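Local coordinates for protein peptidoglycan hydrolase FlgJ (Sphingomonas sp. A1, PDB 3VWO) that probably cleaves glycosidic bonds of peptidoglycan through this C-terminal glycoside hydrolase family 73 domain, opening the periplasmic wall for flagellar rod assembly, at residues R42-T47 with K64-R69. Residues are numbered along the deposited sequence; the frame is centred on the assembly and turned at random.
Sequences RNKDGT and KVVEAR
In the loop that rests Asn43 and Lys44 on Val66, a hydrogen bond of 2.7 Å from Thr47 OG1 to Asp45 OD2 helps hold the chain in shape, the hydroxyl donating from above the carboxylate plane. Asn43 to Gly46 form a type I beta turn, closed by Gly46 N to Asn43 O at 3.0 Å; Gly46 suits its positive phi (97°), having no CB to press on the carbonyl O of Asp45. Gly46 O, lying close to the guanidinium plane, accepts a hydrogen bond of 3.2 Å from Arg42 NH2.

Val66, at the start of the hairpin of strands 65-74 and 77-86, points at this loop. CG1, set anti to the backbone N (chi1 176°), lies 3.5 Å from Arg42 O and 3.6 Å from Lys44 CE. CG2 meets the flat amide end of Asn43, with CG of that residue 3.7 Å away. Bends from chi2 onward bring the CE end of Lys44 past CG1, the two side chains running in opposite directions. Lys44 NZ and Glu67 N, 3.4 Å apart, are both donors and do not bond, while Glu67 forms its salt bridge with Arg84. The loop thus supplies its own polar bonds and meets the hairpin mainly through van der Waals contact, with probably only weak attraction between Lys44 NZ and Glu67 OE1, 5.6 Å apart.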
ATOM      1  N   ARG A  42      -4.244   9.118   9.892  1.00 28.57           N
ATOM      2  CA  ARG A  42      -5.555   9.468  10.402  1.00 36.58           C
ATOM      3  C   ARG A  42      -5.759  10.972  10.336  1.00 36.99           C
ATOM      4  O   ARG A  42      -4.793  11.735  10.364  1.00 36.86           O
ATOM      5  CB  ARG A  42      -5.717   8.979  11.845  1.00 32.31           C
ATOM      6  CG  ARG A  42      -5.789   7.462  11.961  1.00 32.23           C
ATOM      7  CD  ARG A  42      -5.954   7.008  13.399  1.00 42.35           C
ATOM      8  NE  ARG A  42      -5.912   5.553  13.493  1.00 42.92           N
ATOM      9  CZ  ARG A  42      -6.985   4.771  13.477  1.00 46.92           C
ATOM     10  NH1 ARG A  42      -6.846   3.455  13.561  1.00 50.29           N
ATOM     11  NH2 ARG A  42      -8.196   5.305  13.383  1.00 43.67           N
ATOM     12  N   ASN A  43      -7.017  11.385  10.235  1.00 34.63           N
ATOM     13  CA  ASN A  43      -7.373  12.798  10.324  1.00 54.97           C
ATOM     14  C   ASN A  43      -6.948  13.418  11.653  1.00 59.27           C
ATOM     15  O   ASN A  43      -6.412  12.740  12.538  1.00 51.95           O
ATOM     16  CB  ASN A  43      -8.880  12.998  10.128  1.00 59.46           C
ATOM     17  CG  ASN A  43      -9.327  12.742   8.701  1.00 65.07           C
ATOM     18  OD1 ASN A  43      -9.690  11.621   8.340  1.00 63.57           O
ATOM     19  ND2 ASN A  43      -9.312  13.790   7.882  1.00 78.21           N
ATOM     20  N   LYS A  44      -7.198  14.713  11.788  1.00 58.09           N
ATOM     21  CA  LYS A  44      -6.802  15.448  12.982  1.00 62.24           C
ATOM     22  C   LYS A  44      -7.577  14.911  14.182  1.00 48.11           C
ATOM     23  O   LYS A  44      -7.057  14.853  15.296  1.00 58.32           O
ATOM     24  CB  LYS A  44      -7.053  16.946  12.791  1.00 58.87           C
ATOM     25  CG  LYS A  44      -6.820  17.449  11.360  1.00 74.35           C
ATOM     26  CD  LYS A  44      -5.421  17.122  10.844  1.00 57.72           C
ATOM     27  CE  LYS A  44      -5.480  16.414   9.492  1.00 58.14           C
ATOM     28  NZ  LYS A  44      -5.169  17.307   8.337  1.00 48.70           N
ATOM     29  N   ASP A  45      -8.815  14.493  13.929  1.00 55.86           N
ATOM     30  CA  ASP A  45      -9.691  13.950  14.962  1.00 53.39           C
ATOM     31  C   ASP A  45      -9.317  12.518  15.350  1.00 54.33           C
ATOM     32  O   ASP A  45      -9.813  11.991  16.344  1.00 50.69           O
ATOM     33  CB  ASP A  45     -11.152  13.992  14.496  1.00 52.08           C
ATOM     34  CG  ASP A  45     -11.301  14.529  13.080  1.00 71.13           C
ATOM     35  OD1 ASP A  45     -10.601  15.506  12.738  1.00 77.38           O
ATOM     36  OD2 ASP A  45     -12.118  13.977  12.308  1.00 66.66           O
ATOM     37  N   GLY A  46      -8.443  11.888  14.568  1.00 43.86           N
ATOM     38  CA  GLY A  46      -8.111  10.489  14.785  1.00 37.05           C
ATOM     39  C   GLY A  46      -8.924   9.579  13.875  1.00 35.38           C
ATOM     40  O   GLY A  46      -8.840   8.354  13.953  1.00 34.00           O
ATOM     41  N   THR A  47      -9.723  10.193  13.012  1.00 36.38           N
ATOM     42  CA  THR A  47     -10.539   9.468  12.048  1.00 36.65           C
ATOM     43  C   THR A  47      -9.620   8.841  10.992  1.00 31.23           C
ATOM     44  O   THR A  47      -8.709   9.504  10.506  1.00 33.80           O
ATOM     45  CB  THR A  47     -11.521  10.428  11.358  1.00 46.80           C
ATOM     46  OG1 THR A  47     -12.074  11.325  12.331  1.00 52.74           O
ATOM     47  CG2 THR A  47     -12.643   9.665  10.675  1.00 39.65           C
ATOM     48  N   LYS A  64     -11.327  14.296  -0.322  1.00 31.65           N
ATOM     49  CA  LYS A  64     -10.775  14.393   1.016  1.00 36.47           C
ATOM     50  C   LYS A  64      -9.265  14.230   1.042  1.00 26.83           C
ATOM     51  O   LYS A  64      -8.701  13.439   0.287  1.00 27.23           O
ATOM     52  CB  LYS A  64     -11.464  13.391   1.935  1.00 37.23           C
ATOM     53  CG  LYS A  64     -12.796  13.914   2.442  1.00 47.20           C
ATOM     54  CD  LYS A  64     -13.596  12.851   3.152  1.00 58.34           C
ATOM     55  CE  LYS A  64     -14.421  12.067   2.163  1.00 56.49           C
ATOM     56  NZ  LYS A  64     -15.540  11.352   2.842  1.00 59.76           N
ATOM     57  N   VAL A  65      -8.620  15.011   1.903  1.00 28.80           N
ATOM     58  CA  VAL A  65      -7.181  14.946   2.076  1.00 25.79           C
ATOM     59  C   VAL A  65      -6.840  15.038   3.549  1.00 38.83           C
ATOM     60  O   VAL A  65      -7.651  15.487   4.359  1.00 30.69           O
ATOM     61  CB  VAL A  65      -6.456  16.091   1.342  1.00 29.86           C
ATOM     62  CG1 VAL A  65      -6.578  15.929  -0.155  1.00 34.92           C
ATOM     63  CG2 VAL A  65      -7.009  17.443   1.780  1.00 35.30           C
ATOM     64  N   VAL A  66      -5.635  14.600   3.889  1.00 26.16           N
ATOM     65  CA  VAL A  66      -5.107  14.752   5.236  1.00 31.84           C
ATOM     66  C   VAL A  66      -3.651  15.165   5.106  1.00 36.49           C
ATOM     67  O   VAL A  66      -2.887  14.533   4.384  1.00 32.66           O
ATOM     68  CB  VAL A  66      -5.190  13.433   6.035  1.00 40.44           C
ATOM     69  CG1 VAL A  66      -4.537  13.593   7.398  1.00 43.75           C
ATOM     70  CG2 VAL A  66      -6.631  12.984   6.194  1.00 44.08           C
ATOM     71  N   GLU A  67      -3.268  16.245   5.772  1.00 28.68           N
ATOM     72  CA  GLU A  67      -1.859  16.596   5.845  1.00 29.20           C
ATOM     73  C   GLU A  67      -1.209  15.658   6.847  1.00 40.40           C
ATOM     74  O   GLU A  67      -1.698  15.503   7.964  1.00 40.69           O
ATOM     75  CB  GLU A  67      -1.670  18.047   6.299  1.00 44.13           C
ATOM     76  CG  GLU A  67      -1.615  19.061   5.170  1.00 53.23           C
ATOM     77  CD  GLU A  67      -0.946  20.364   5.590  1.00 63.54           C
ATOM     78  OE1 GLU A  67      -0.986  20.693   6.794  1.00 53.26           O
ATOM     79  OE2 GLU A  67      -0.370  21.049   4.717  1.00 68.79           O
ATOM     80  N   ALA A  68      -0.116  15.021   6.452  1.00 29.15           N
ATOM     81  CA  ALA A  68       0.556  14.084   7.339  1.00 30.58           C
ATOM     82  C   ALA A  68       2.064  14.132   7.164  1.00 31.42           C
ATOM     83  O   ALA A  68       2.569  14.415   6.080  1.00 28.10           O
ATOM     84  CB  ALA A  68       0.036  12.659   7.124  1.00 29.56           C
ATOM     85  N   ARG A  69       2.770  13.874   8.256  1.00 30.63           N
ATOM     86  CA  ARG A  69       4.214  13.779   8.245  1.00 25.45           C
ATOM     87  C   ARG A  69       4.588  12.575   7.401  1.00 24.07           C
ATOM     88  O   ARG A  69       3.914  11.546   7.455  1.00 26.27           O
ATOM     89  CB  ARG A  69       4.712  13.591   9.682  1.00 30.05           C
ATOM     90  CG  ARG A  69       6.115  13.044   9.813  1.00 31.88           C
ATOM     91  CD  ARG A  69       6.418  12.669  11.264  1.00 26.15           C
ATOM     92  NE  ARG A  69       7.735  12.049  11.397  1.00 26.18           N
ATOM     93  CZ  ARG A  69       7.987  10.768  11.149  1.00 29.31           C
ATOM     94  NH1 ARG A  69       7.014   9.957  10.752  1.00 31.09           N
ATOM     95  NH2 ARG A  69       9.218  10.295  11.289  1.00 34.07           N
TER